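Local coordinates for tail spike protein (Acinetobacter phage vB_AbaP_AS12, PDB 6EU4) that probably recognises and degrades surface polysaccharide of its Acinetobacter baumannii host, as the trimeric tailspikes of related phages do, at residues A[511-516]-A[520-525]; A[485-490]-A[550-555]; A[129-134]-A[147-152]; A[107-112]-A[125-130]; A[336-339]-A[344-347]. All coordinates share one frame; numbering follows the deposited sequence.

Contact 1 of 5, residues A[511-516]-A[520-525]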
# COMPACT_ATOMS: atom_id res chain seq x y z
N ASN A 511 -22.89 25.75 38.63
CA ASN A 511 -22.01 25.01 37.75
C ASN A 511 -20.67 24.66 38.40
O ASN A 511 -19.73 24.27 37.69
CB ASN A 511 -21.80 25.78 36.45
CG ASN A 511 -22.93 25.57 35.47
OD1 ASN A 511 -23.55 24.51 35.46
ND2 ASN A 511 -23.20 26.57 34.64
N GLY A 512 -20.56 24.80 39.71
CA GLY A 512 -19.40 24.31 40.44
C GLY A 512 -18.27 25.31 40.61
O GLY A 512 -17.20 24.93 41.10
N PHE A 513 -18.47 26.55 40.24
CA PHE A 513 -17.39 27.52 40.35
C PHE A 513 -17.42 28.18 41.72
O PHE A 513 -18.49 28.35 42.32
CB PHE A 513 -17.53 28.57 39.26
CG PHE A 513 -17.25 28.04 37.88
CD1 PHE A 513 -18.27 27.51 37.11
CD2 PHE A 513 -15.97 28.05 37.36
CE1 PHE A 513 -18.02 27.00 35.85
CE2 PHE A 513 -15.71 27.55 36.09
CZ PHE A 513 -16.73 27.03 35.34
N PRO A 514 -16.26 28.57 42.25
CA PRO A 514 -16.22 29.09 43.63
C PRO A 514 -16.68 30.53 43.76
O PRO A 514 -17.14 30.96 44.82
CB PRO A 514 -14.75 28.95 44.02
CG PRO A 514 -14.02 29.04 42.73
CD PRO A 514 -14.91 28.35 41.72
N SER A 515 -16.54 31.30 42.68
CA SER A 515 -16.84 32.73 42.69
C SER A 515 -17.52 33.06 41.36
O SER A 515 -16.93 32.87 40.29
CB SER A 515 -15.55 33.54 42.88
OG SER A 515 -15.73 34.92 42.63
N SER A 516 -18.77 33.50 41.42
CA SER A 516 -19.57 33.59 40.21
C SER A 516 -19.26 34.87 39.43
O SER A 516 -18.79 35.87 39.98
CB SER A 516 -21.05 33.55 40.56
OG SER A 516 -21.38 34.70 41.31
N TYR A 520 -13.03 31.93 33.78
CA TYR A 520 -12.12 31.00 34.45
C TYR A 520 -11.22 30.24 33.49
O TYR A 520 -11.61 29.92 32.36
CB TYR A 520 -12.87 29.93 35.24
CG TYR A 520 -13.40 30.35 36.59
CD1 TYR A 520 -14.56 31.11 36.69
CD2 TYR A 520 -12.76 29.97 37.76
CE1 TYR A 520 -15.06 31.48 37.93
CE2 TYR A 520 -13.25 30.33 38.99
CZ TYR A 520 -14.39 31.08 39.08
OH TYR A 520 -14.88 31.46 40.31
N LEU A 521 -10.02 29.94 33.97
CA LEU A 521 -9.26 28.78 33.55
C LEU A 521 -9.24 27.80 34.71
O LEU A 521 -9.09 28.21 35.86
CB LEU A 521 -7.83 29.17 33.16
CG LEU A 521 -7.68 29.92 31.85
CD1 LEU A 521 -6.28 30.51 31.72
CD2 LEU A 521 -7.96 28.96 30.70
N VAL A 522 -9.41 26.52 34.40
CA VAL A 522 -9.43 25.46 35.41
C VAL A 522 -8.52 24.33 34.93
O VAL A 522 -8.65 23.86 33.79
CB VAL A 522 -10.85 24.92 35.66
CG1 VAL A 522 -10.81 23.79 36.71
CG2 VAL A 522 -11.80 26.04 36.09
N GLN A 523 -7.59 23.92 35.78
CA GLN A 523 -6.85 22.69 35.57
C GLN A 523 -7.55 21.61 36.38
O GLN A 523 -7.64 21.72 37.60
CB GLN A 523 -5.40 22.82 36.02
CG GLN A 523 -4.63 21.49 36.05
CD GLN A 523 -4.22 21.04 34.65
OE1 GLN A 523 -3.50 21.75 33.94
NE2 GLN A 523 -4.70 19.88 34.24
N GLN A 524 -8.02 20.57 35.70
CA GLN A 524 -8.52 19.38 36.38
C GLN A 524 -7.45 18.29 36.36
O GLN A 524 -6.77 18.09 35.36
CB GLN A 524 -9.81 18.86 35.73
CG GLN A 524 -10.28 17.54 36.36
CD GLN A 524 -11.67 17.17 35.92
OE1 GLN A 524 -12.62 17.87 36.24
NE2 GLN A 524 -11.81 16.06 35.19
N TRP A 525 -7.27 17.64 37.50
CA TRP A 525 -6.47 16.43 37.58
C TRP A 525 -7.38 15.26 37.93
O TRP A 525 -8.42 15.41 38.57
CB TRP A 525 -5.39 16.55 38.64
CG TRP A 525 -4.26 17.50 38.35
CD1 TRP A 525 -3.13 17.22 37.66
CD2 TRP A 525 -4.14 18.87 38.79
NE1 TRP A 525 -2.31 18.32 37.63
CE2 TRP A 525 -2.90 19.35 38.31
CE3 TRP A 525 -4.95 19.73 39.53
CZ2 TRP A 525 -2.44 20.64 38.58
CZ3 TRP A 525 -4.50 21.03 39.76
CH2 TRP A 525 -3.27 21.46 39.30
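Y520 reaches from its strand under the loop 511-516, and almost every atom of its side chain meets that loop. Its CB lies 3.8 Å from CE2 of F513, so the packing begins at the first side-chain atom. With CG beside the backbone N (chi1 -79°), the ring runs beneath the loop. F513 puts CD2 over one face, 3.4 Å above the centre of the Y520 ring, the rings meeting obliquely with planes at 48°. Further out, CE2 of Y520 has P514 CD at 3.8 Å, the proline ring approaching from the opposite direction. At the tip, Y520 OH donates to S515 O at 2.5 Å, unusually short, so the exact length should be read with caution; the acceptor lies at the ring edge in its plane. This bond anchors the tip, while F513 and P514 limit the turning of the ring. Y520 is one of several ties on this irregular connection, others being G512 to W563 and N511 to I487. Strand 520-526 runs antiparallel between strands 496-501 and 535-542; Y520 also packs on A539 and A541 of the latter, while F513 covers Q501 of the former.

Contact 2 of 5, residues A[485-490]-A[550-555]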
# COMPACT_ATOMS: atom_id res chain seq x y z
N GLU A 485 -22.19 24.25 31.52
CA GLU A 485 -22.00 22.93 32.10
C GLU A 485 -21.27 23.07 33.43
O GLU A 485 -20.60 24.07 33.71
CB GLU A 485 -21.25 21.99 31.15
CG GLU A 485 -20.05 22.56 30.45
CD GLU A 485 -19.55 21.66 29.30
OE1 GLU A 485 -19.28 20.46 29.52
OE2 GLU A 485 -19.40 22.18 28.17
N SER A 486 -21.42 22.03 34.24
CA SER A 486 -20.85 22.03 35.58
C SER A 486 -19.46 21.41 35.57
O SER A 486 -19.28 20.29 35.08
CB SER A 486 -21.75 21.27 36.55
OG SER A 486 -21.06 21.05 37.77
N ILE A 487 -18.49 22.11 36.16
CA ILE A 487 -17.16 21.54 36.32
C ILE A 487 -17.10 20.57 37.48
O ILE A 487 -16.07 19.91 37.67
CB ILE A 487 -16.11 22.65 36.49
CG1 ILE A 487 -16.42 23.53 37.71
CG2 ILE A 487 -16.02 23.49 35.24
CD1 ILE A 487 -15.21 24.40 38.13
N THR A 488 -18.17 20.42 38.24
CA THR A 488 -18.26 19.38 39.25
C THR A 488 -18.56 18.02 38.65
O THR A 488 -18.19 17.00 39.24
CB THR A 488 -19.34 19.78 40.26
OG1 THR A 488 -18.93 21.01 40.87
CG2 THR A 488 -19.54 18.71 41.33
N ASN A 489 -19.16 17.97 37.46
CA ASN A 489 -19.61 16.73 36.85
C ASN A 489 -18.81 16.37 35.60
O ASN A 489 -19.36 15.86 34.62
CB ASN A 489 -21.10 16.81 36.53
CG ASN A 489 -21.94 17.15 37.74
OD1 ASN A 489 -21.59 16.80 38.87
ND2 ASN A 489 -23.07 17.82 37.51
N LEU A 490 -17.49 16.61 35.64
CA LEU A 490 -16.58 16.24 34.55
C LEU A 490 -15.64 15.11 34.95
O LEU A 490 -14.61 14.90 34.29
CB LEU A 490 -15.77 17.46 34.10
CG LEU A 490 -16.57 18.66 33.59
CD1 LEU A 490 -15.65 19.84 33.27
CD2 LEU A 490 -17.38 18.28 32.36
N TRP A 550 -7.96 29.00 43.61
CA TRP A 550 -8.77 28.06 44.35
C TRP A 550 -8.34 26.62 44.06
O TRP A 550 -8.09 26.27 42.90
CB TRP A 550 -10.24 28.19 43.97
CG TRP A 550 -10.84 29.56 44.14
CD1 TRP A 550 -10.74 30.63 43.28
CD2 TRP A 550 -11.67 30.00 45.22
NE1 TRP A 550 -11.44 31.69 43.77
CE2 TRP A 550 -12.03 31.33 44.96
CE3 TRP A 550 -12.14 29.39 46.39
CZ2 TRP A 550 -12.84 32.08 45.82
CZ3 TRP A 550 -12.96 30.13 47.24
CH2 TRP A 550 -13.29 31.46 46.95
N LEU A 551 -8.34 25.79 45.11
CA LEU A 551 -8.08 24.36 45.01
C LEU A 551 -9.22 23.57 45.64
O LEU A 551 -9.77 23.96 46.67
CB LEU A 551 -6.78 23.98 45.73
CG LEU A 551 -5.49 24.57 45.15
CD1 LEU A 551 -4.30 24.18 46.01
CD2 LEU A 551 -5.24 24.11 43.73
N ARG A 552 -9.54 22.42 45.04
CA ARG A 552 -10.39 21.45 45.72
C ARG A 552 -10.03 20.05 45.25
O ARG A 552 -9.37 19.87 44.23
CB ARG A 552 -11.88 21.72 45.50
CG ARG A 552 -12.38 21.50 44.05
CD ARG A 552 -13.91 21.54 44.01
NE ARG A 552 -14.39 21.43 42.64
CZ ARG A 552 -15.67 21.48 42.27
NH1 ARG A 552 -16.64 21.62 43.17
NH2 ARG A 552 -15.98 21.39 40.99
N THR A 553 -10.43 19.05 46.04
CA THR A 553 -10.18 17.66 45.73
C THR A 553 -11.46 16.86 45.82
O THR A 553 -12.40 17.23 46.54
CB THR A 553 -9.15 17.03 46.68
OG1 THR A 553 -9.59 17.22 48.02
CG2 THR A 553 -7.78 17.67 46.50
N GLY A 554 -11.46 15.74 45.12
CA GLY A 554 -12.54 14.77 45.20
C GLY A 554 -11.99 13.37 45.40
O GLY A 554 -11.22 12.87 44.58
N ASP A 555 -12.35 12.75 46.52
CA ASP A 555 -11.91 11.40 46.82
C ASP A 555 -12.67 10.41 45.94
O ASP A 555 -13.78 10.68 45.48
CB ASP A 555 -12.13 11.13 48.31
CG ASP A 555 -11.34 9.93 48.85
OD1 ASP A 555 -10.54 9.30 48.11
OD2 ASP A 555 -11.54 9.62 50.06
O HOH W 1 -19.77 21.90 43.21
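R552 and T488 meet with their side chains crossing at about a right angle, a contact that ties strand 547-554 of the C-terminal mixed sheet to the loop between strands 474-481 and 496-501. The arginine's CG sits between backbone N and carbonyl carbon (chi1 68°), after which the chain runs extended to NE and delivers the guanidinium edge-on. R552 NH2 donates to T488 OG1 over 3.0 Å, with an N-H...O angle of 154°. OG1 lies near the guanidinium plane, 11° out of it, and the bond is somewhat bent. A water completes a second link: it accepts from R552 NH1 at 3.1 Å and lies 2.6 Å from T488 OG1. I487 crosses at a slant, with CG1 3.9 Å from R552 NH2. The threonine is itself positioned by an ST turn, in which S486 OG accepts from the backbone N of T488 at 3.0 Å. Beyond the two segments, NH2 also donates to Q537 OE1, and Y560 makes a cation-pi contact with the same group. The partners named here for NH1, NH2 and the guanidinium face are neutral, so dipoles and pi electrons probably contribute to stabilising the buried charge.

Contact 3 of 5, residues A[129-134]-A[147-152]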
# COMPACT_ATOMS: atom_id res chain seq x y z
N VAL A 129 -20.17 -32.18 -17.89
CA VAL A 129 -19.46 -32.53 -16.66
C VAL A 129 -18.40 -31.46 -16.41
O VAL A 129 -18.09 -30.66 -17.31
CB VAL A 129 -18.82 -33.94 -16.76
CG1 VAL A 129 -19.91 -35.02 -16.82
CG2 VAL A 129 -17.90 -34.04 -17.96
N PRO A 130 -17.85 -31.41 -15.21
CA PRO A 130 -16.71 -30.51 -14.98
C PRO A 130 -15.52 -30.96 -15.83
O PRO A 130 -15.40 -32.13 -16.20
CB PRO A 130 -16.40 -30.67 -13.48
CG PRO A 130 -17.61 -31.39 -12.91
CD PRO A 130 -18.12 -32.23 -14.02
N VAL A 131 -14.62 -30.02 -16.11
CA VAL A 131 -13.34 -30.32 -16.73
C VAL A 131 -12.25 -29.91 -15.76
O VAL A 131 -12.41 -28.93 -15.02
CB VAL A 131 -13.17 -29.62 -18.10
CG1 VAL A 131 -14.23 -30.15 -19.08
CG2 VAL A 131 -13.26 -28.09 -17.98
N TYR A 132 -11.19 -30.70 -15.71
CA TYR A 132 -10.14 -30.47 -14.74
C TYR A 132 -8.81 -30.17 -15.43
O TYR A 132 -8.58 -30.51 -16.59
CB TYR A 132 -10.00 -31.67 -13.79
CG TYR A 132 -9.45 -32.93 -14.43
CD1 TYR A 132 -8.08 -33.13 -14.57
CD2 TYR A 132 -10.31 -33.91 -14.90
CE1 TYR A 132 -7.59 -34.29 -15.17
CE2 TYR A 132 -9.83 -35.06 -15.50
CZ TYR A 132 -8.47 -35.24 -15.62
OH TYR A 132 -7.98 -36.37 -16.21
N TYR A 133 -7.94 -29.49 -14.68
CA TYR A 133 -6.58 -29.29 -15.10
C TYR A 133 -5.67 -29.65 -13.93
O TYR A 133 -6.10 -29.64 -12.77
CB TYR A 133 -6.35 -27.84 -15.55
CG TYR A 133 -6.62 -26.77 -14.49
CD1 TYR A 133 -7.92 -26.35 -14.21
CD2 TYR A 133 -5.58 -26.16 -13.80
CE1 TYR A 133 -8.16 -25.37 -13.25
CE2 TYR A 133 -5.82 -25.18 -12.84
CZ TYR A 133 -7.11 -24.80 -12.57
OH TYR A 133 -7.35 -23.82 -11.62
N ASN A 134 -4.41 -29.97 -14.25
CA ASN A 134 -3.45 -30.40 -13.23
C ASN A 134 -2.43 -29.31 -13.04
O ASN A 134 -2.70 -28.32 -12.32
CB ASN A 134 -2.81 -31.74 -13.62
CG ASN A 134 -3.83 -32.85 -13.83
OD1 ASN A 134 -3.81 -33.54 -14.86
ND2 ASN A 134 -4.72 -33.06 -12.85
N CYS A 147 -15.30 -16.32 -24.97
CA CYS A 147 -14.47 -17.51 -24.81
C CYS A 147 -14.76 -18.15 -23.47
O CYS A 147 -14.78 -17.47 -22.44
CB CYS A 147 -12.97 -17.16 -24.87
SG CYS A 147 -12.50 -16.35 -26.41
N GLY A 148 -14.95 -19.47 -23.45
CA GLY A 148 -15.09 -20.13 -22.18
C GLY A 148 -16.00 -21.33 -22.25
O GLY A 148 -16.28 -21.85 -23.32
N PHE A 149 -16.42 -21.75 -21.06
CA PHE A 149 -17.13 -23.01 -20.86
C PHE A 149 -18.49 -22.73 -20.25
O PHE A 149 -18.58 -22.00 -19.26
CB PHE A 149 -16.35 -23.96 -19.93
CG PHE A 149 -14.97 -24.29 -20.41
CD1 PHE A 149 -14.71 -24.53 -21.75
CD2 PHE A 149 -13.92 -24.38 -19.51
CE1 PHE A 149 -13.41 -24.83 -22.19
CE2 PHE A 149 -12.62 -24.67 -19.94
CZ PHE A 149 -12.38 -24.90 -21.30
N ILE A 150 -19.52 -23.34 -20.83
CA ILE A 150 -20.89 -23.25 -20.34
C ILE A 150 -21.30 -24.64 -19.88
O ILE A 150 -21.42 -25.56 -20.69
CB ILE A 150 -21.84 -22.73 -21.42
CG1 ILE A 150 -21.27 -21.46 -22.07
CG2 ILE A 150 -23.22 -22.49 -20.83
CD1 ILE A 150 -21.14 -20.30 -21.13
N LYS A 151 -21.52 -24.80 -18.58
CA LYS A 151 -21.91 -26.08 -18.03
C LYS A 151 -23.43 -26.19 -17.99
O LYS A 151 -24.10 -25.29 -17.49
CB LYS A 151 -21.33 -26.25 -16.63
CG LYS A 151 -21.69 -27.59 -16.04
CD LYS A 151 -20.56 -28.16 -15.25
CE LYS A 151 -20.87 -29.57 -14.80
NZ LYS A 151 -21.60 -29.56 -13.54
N THR A 152 -23.96 -27.31 -18.49
CA THR A 152 -25.39 -27.47 -18.74
C THR A 152 -26.09 -28.40 -17.75
O THR A 152 -27.30 -28.64 -17.90
CB THR A 152 -25.62 -28.02 -20.15
OG1 THR A 152 -25.08 -29.35 -20.23
CG2 THR A 152 -24.94 -27.14 -21.19
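V129 and K151 bring their CA atoms to 7.0 Å, and the backbones then diverge until V131 and F149 stand 9.2 Å apart. The two segments belong to a parallel beta-helix, the elongated fold of many phage tailspikes, and they exchange no hydrogen bonds with each other. Strand 131-133 pairs in parallel with 175-179, whereas strand 148-151 lies between 124-127 and 196-200, so the contact joins two different walls of the helix across its interior rather than neighbours within a wall. CB of V131 and CB of F149 both point toward the opposing segment, and the side chains cross at an oblique angle. One methyl approaches the phenyl ring obliquely, CG2 of V131 being 4.0 Å from F149 CE2. M177 of strand 175-179 also touches F149, and I109 of helix 106-113 packs on both V131 and F149. At the converging end the lysine takes over. K151 CG is trans to the amide nitrogen (chi1 -179°), and the chain then bends at chi2 and again at chi4, which lays the aliphatic part beside the V129-P130 peptide. The second bend turns NZ toward D174, with which it forms a salt bridge, and toward the carbonyl oxygens of N155 and T153, to which it is hydrogen-bonded. Just before that charged tip, K151 CE rests 3.5 Å from V129 C and 3.9 Å from P130 CD.

Contact 4 of 5, residues A[107-112]-A[125-130]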
# COMPACT_ATOMS: atom_id res chain seq x y z
N ILE A 107 -15.52 -34.04 -23.43
CA ILE A 107 -14.45 -35.02 -23.62
C ILE A 107 -13.32 -34.37 -24.41
O ILE A 107 -12.16 -34.46 -23.98
CB ILE A 107 -14.99 -36.30 -24.27
CG1 ILE A 107 -15.86 -37.04 -23.24
CG2 ILE A 107 -13.86 -37.20 -24.78
CD1 ILE A 107 -16.70 -38.20 -23.82
N PRO A 108 -13.59 -33.71 -25.55
CA PRO A 108 -12.50 -33.01 -26.25
C PRO A 108 -11.79 -31.98 -25.39
O PRO A 108 -10.55 -31.87 -25.46
CB PRO A 108 -13.20 -32.33 -27.43
CG PRO A 108 -14.44 -33.05 -27.62
CD PRO A 108 -14.84 -33.68 -26.32
N ILE A 109 -12.53 -31.18 -24.61
CA ILE A 109 -11.89 -30.19 -23.75
C ILE A 109 -10.94 -30.89 -22.80
O ILE A 109 -9.79 -30.48 -22.60
CB ILE A 109 -12.93 -29.38 -22.96
CG1 ILE A 109 -13.71 -28.42 -23.87
CG2 ILE A 109 -12.27 -28.57 -21.81
CD1 ILE A 109 -15.01 -27.99 -23.26
N GLN A 110 -11.42 -31.96 -22.17
CA GLN A 110 -10.60 -32.64 -21.18
C GLN A 110 -9.32 -33.16 -21.80
O GLN A 110 -8.24 -33.05 -21.19
CB GLN A 110 -11.41 -33.77 -20.53
CG GLN A 110 -10.73 -34.35 -19.31
CD GLN A 110 -10.50 -33.28 -18.25
OE1 GLN A 110 -11.45 -32.81 -17.61
NE2 GLN A 110 -9.26 -32.84 -18.12
N LYS A 111 -9.40 -33.72 -23.01
CA LYS A 111 -8.21 -34.23 -23.68
C LYS A 111 -7.16 -33.14 -23.88
O LYS A 111 -5.97 -33.38 -23.68
CB LYS A 111 -8.58 -34.86 -25.02
CG LYS A 111 -9.27 -36.21 -24.88
CD LYS A 111 -9.74 -36.72 -26.21
CE LYS A 111 -10.42 -38.07 -26.04
NZ LYS A 111 -10.98 -38.57 -27.32
N VAL A 112 -7.58 -31.94 -24.30
CA VAL A 112 -6.55 -30.94 -24.57
C VAL A 112 -6.01 -30.36 -23.26
O VAL A 112 -4.83 -29.99 -23.19
CB VAL A 112 -7.03 -29.82 -25.52
CG1 VAL A 112 -7.46 -30.40 -26.87
CG2 VAL A 112 -8.12 -28.98 -24.91
N TYR A 125 -17.73 -23.22 -25.42
CA TYR A 125 -17.84 -24.67 -25.47
C TYR A 125 -18.80 -25.09 -24.36
O TYR A 125 -18.69 -24.60 -23.23
CB TYR A 125 -16.49 -25.33 -25.27
CG TYR A 125 -15.40 -24.81 -26.16
CD1 TYR A 125 -15.17 -25.35 -27.41
CD2 TYR A 125 -14.59 -23.76 -25.73
CE1 TYR A 125 -14.13 -24.87 -28.23
CE2 TYR A 125 -13.55 -23.28 -26.53
CZ TYR A 125 -13.33 -23.83 -27.76
OH TYR A 125 -12.31 -23.32 -28.53
N HIS A 126 -19.72 -26.00 -24.68
CA HIS A 126 -20.71 -26.47 -23.71
C HIS A 126 -20.28 -27.83 -23.15
O HIS A 126 -19.75 -28.67 -23.88
CB HIS A 126 -22.09 -26.57 -24.35
CG HIS A 126 -22.66 -25.23 -24.66
ND1 HIS A 126 -22.18 -24.44 -25.69
CD2 HIS A 126 -23.64 -24.51 -24.06
CE1 HIS A 126 -22.86 -23.30 -25.71
NE2 HIS A 126 -23.75 -23.32 -24.73
N THR A 127 -20.49 -28.02 -21.85
CA THR A 127 -20.00 -29.20 -21.15
C THR A 127 -21.08 -29.76 -20.25
O THR A 127 -21.82 -29.01 -19.60
CB THR A 127 -18.79 -28.87 -20.31
OG1 THR A 127 -19.14 -27.80 -19.41
CG2 THR A 127 -17.63 -28.47 -21.19
N SER A 128 -21.16 -31.09 -20.18
CA SER A 128 -22.12 -31.75 -19.30
C SER A 128 -21.49 -32.23 -18.00
O SER A 128 -22.22 -32.67 -17.10
CB SER A 128 -22.76 -32.94 -20.00
OG SER A 128 -21.82 -34.00 -20.09
N VAL A 129 -20.17 -32.18 -17.89
CA VAL A 129 -19.46 -32.53 -16.66
C VAL A 129 -18.40 -31.46 -16.41
O VAL A 129 -18.09 -30.66 -17.31
CB VAL A 129 -18.82 -33.94 -16.76
CG1 VAL A 129 -19.91 -35.02 -16.82
CG2 VAL A 129 -17.90 -34.04 -17.96
N PRO A 130 -17.85 -31.41 -15.21
CA PRO A 130 -16.71 -30.51 -14.98
C PRO A 130 -15.52 -30.96 -15.83
O PRO A 130 -15.40 -32.13 -16.20
CB PRO A 130 -16.40 -30.67 -13.48
CG PRO A 130 -17.61 -31.39 -12.91
CD PRO A 130 -18.12 -32.23 -14.02
O HOH W 2 -13.84 -34.00 -17.43
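I109 drives its CD1 from the helix onto the strand beside Y125, 3.6 Å from the tyrosine's CB. The methyl arrives obliquely to the Y125 ring, and the two side chains cross at a slant. CD1 also faces the CG2 methyl of T127, across which the isoleucine lies at about a right angle; the exact closeness is doubtful, since T127 has alternative conformers. Elsewhere in the interface a water bridges the polar groups, donating to Q110 OE1 and to the carbonyl O of P130, each at 2.7 Å. Q110 turns CG to the far side of CB from its amide nitrogen (chi1 -168°) and then folds round at chi2, which swings the amide to this side. Its OE1 accepts from the backbone N of Y132 as well, so one oxygen ties the helix to strand 131-133. Helix 106-113 lies across the inward-facing residues of early coils, consistent with a cap over the N-terminal end of the parallel beta-helix. Farther out, Y125 is positioned by its OH, hydrogen-bonded to E92 OE1 and to the backbone N of N122. The strand beneath is held by backbone hydrogen bonds from Y125 to G148 and I150, and from T127 to I150 and T152.

Contact 5 of 5, residues A[336-339]-A[344-347]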
# COMPACT_ATOMS: atom_id res chain seq x y z
N ASN A 336 -22.70 -7.02 8.60
CA ASN A 336 -21.39 -6.43 8.82
C ASN A 336 -20.78 -6.01 7.49
O ASN A 336 -21.00 -6.67 6.47
CB ASN A 336 -20.38 -7.40 9.46
CG ASN A 336 -20.86 -8.07 10.76
OD1 ASN A 336 -20.63 -9.27 10.93
ND2 ASN A 336 -21.46 -7.32 11.67
N PHE A 337 -19.99 -4.95 7.53
CA PHE A 337 -19.10 -4.64 6.41
C PHE A 337 -17.90 -5.57 6.46
O PHE A 337 -17.63 -6.29 5.49
CB PHE A 337 -18.69 -3.17 6.47
CG PHE A 337 -17.69 -2.74 5.43
CD1 PHE A 337 -18.10 -2.23 4.21
CD2 PHE A 337 -16.33 -2.76 5.72
CE1 PHE A 337 -17.18 -1.80 3.27
CE2 PHE A 337 -15.40 -2.35 4.80
CZ PHE A 337 -15.82 -1.85 3.57
N LEU A 338 -17.22 -5.62 7.60
CA LEU A 338 -16.10 -6.50 7.84
C LEU A 338 -16.37 -7.25 9.13
O LEU A 338 -16.62 -6.63 10.18
CB LEU A 338 -14.79 -5.73 7.96
CG LEU A 338 -13.59 -6.55 8.48
CD1 LEU A 338 -13.24 -7.68 7.53
CD2 LEU A 338 -12.40 -5.60 8.68
N TYR A 339 -16.36 -8.57 9.04
CA TYR A 339 -16.23 -9.44 10.20
C TYR A 339 -14.78 -9.90 10.27
O TYR A 339 -14.31 -10.58 9.35
CB TYR A 339 -17.18 -10.63 10.11
CG TYR A 339 -17.01 -11.58 11.26
CD1 TYR A 339 -17.69 -11.37 12.45
CD2 TYR A 339 -16.15 -12.67 11.18
CE1 TYR A 339 -17.53 -12.24 13.53
CE2 TYR A 339 -15.99 -13.54 12.25
CZ TYR A 339 -16.67 -13.31 13.42
OH TYR A 339 -16.52 -14.16 14.51
N GLU A 344 -5.63 -9.45 11.04
CA GLU A 344 -5.09 -8.11 10.86
C GLU A 344 -5.53 -7.60 9.50
O GLU A 344 -5.23 -8.23 8.47
CB GLU A 344 -3.56 -8.12 10.95
CG GLU A 344 -2.95 -6.72 10.63
CD GLU A 344 -1.49 -6.57 11.03
OE1 GLU A 344 -0.83 -7.53 11.54
OE2 GLU A 344 -0.98 -5.46 10.83
N VAL A 345 -6.28 -6.50 9.47
CA VAL A 345 -6.79 -5.95 8.22
C VAL A 345 -6.49 -4.46 8.19
O VAL A 345 -6.94 -3.71 9.07
CB VAL A 345 -8.30 -6.22 8.05
CG1 VAL A 345 -8.76 -5.86 6.65
CG2 VAL A 345 -8.63 -7.69 8.35
N ASN A 346 -5.72 -4.03 7.21
CA ASN A 346 -5.45 -2.62 6.98
C ASN A 346 -6.23 -2.21 5.75
O ASN A 346 -5.98 -2.73 4.66
CB ASN A 346 -3.96 -2.36 6.77
CG ASN A 346 -3.65 -0.88 6.68
OD1 ASN A 346 -4.55 -0.03 6.63
ND2 ASN A 346 -2.37 -0.56 6.75
N ILE A 347 -7.19 -1.31 5.93
CA ILE A 347 -8.05 -0.85 4.84
C ILE A 347 -7.63 0.58 4.54
O ILE A 347 -7.93 1.50 5.31
CB ILE A 347 -9.54 -0.94 5.22
CG1 ILE A 347 -9.89 -2.38 5.67
CG2 ILE A 347 -10.39 -0.51 4.07
CD1 ILE A 347 -11.32 -2.57 6.05
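L338, whose side chain carries this contact with V345 and I347, has its backbone polar atoms hydrogen-bonded to M372 and C374 of strand 371-376, in the next coil of the parallel beta-helix. Held there, it sends its side chain into the interior. CG lies anti to the backbone N (chi1 169°), which extends the residue toward the facing strand 344-348. L338 and V345 reach for each other tip to tip, CD2 of L338 lying 4.2 Å from CG1 of V345. The same methyl is also 4.2 Å from I347 CD1, but here the two side chains slide past each other in opposite directions. I347 CD1 then touches F337 from the edge of its ring, near the ring plane, 4.3 Å from F337 CE2. F337 stands where the chain turns a corner, and its ring makes edge-to-face contacts with F315 and F350. On the other side of strand 344-348, E344 forms a salt bridge with K380 and accepts from the backbone N of G386 of the third subunit, another copy of the protein. Across the contact itself only carbon meets carbon, at unstrained separations: the two walls of the coil are joined by dispersion and burial, while polar groups are paired outside it, by backbone bonds, by K380 and by the third subunit's G386.

Contacts 1 and 2 form one cluster at the mixed C-terminal sheet, their centres 7 Å apart. They are joined directly where N511 O meets I487 N at 2.9 Å, probably a hydrogen bond. Contacts 3 and 4 form a second cluster, with centres 6 Å apart; they share V129 and P130, and I150 N approaches Y125 O at 2.8 Å across neighbouring strands. Contact 5 lies deep in the beta-helix, its centre about 34 Å from that of contact 3 and 44 Å from that of contact 1. The extremes, contacts 1 and 4, are about 83 Å apart between centres, on opposite sides of the chain's centre, which reflects the length of the spike.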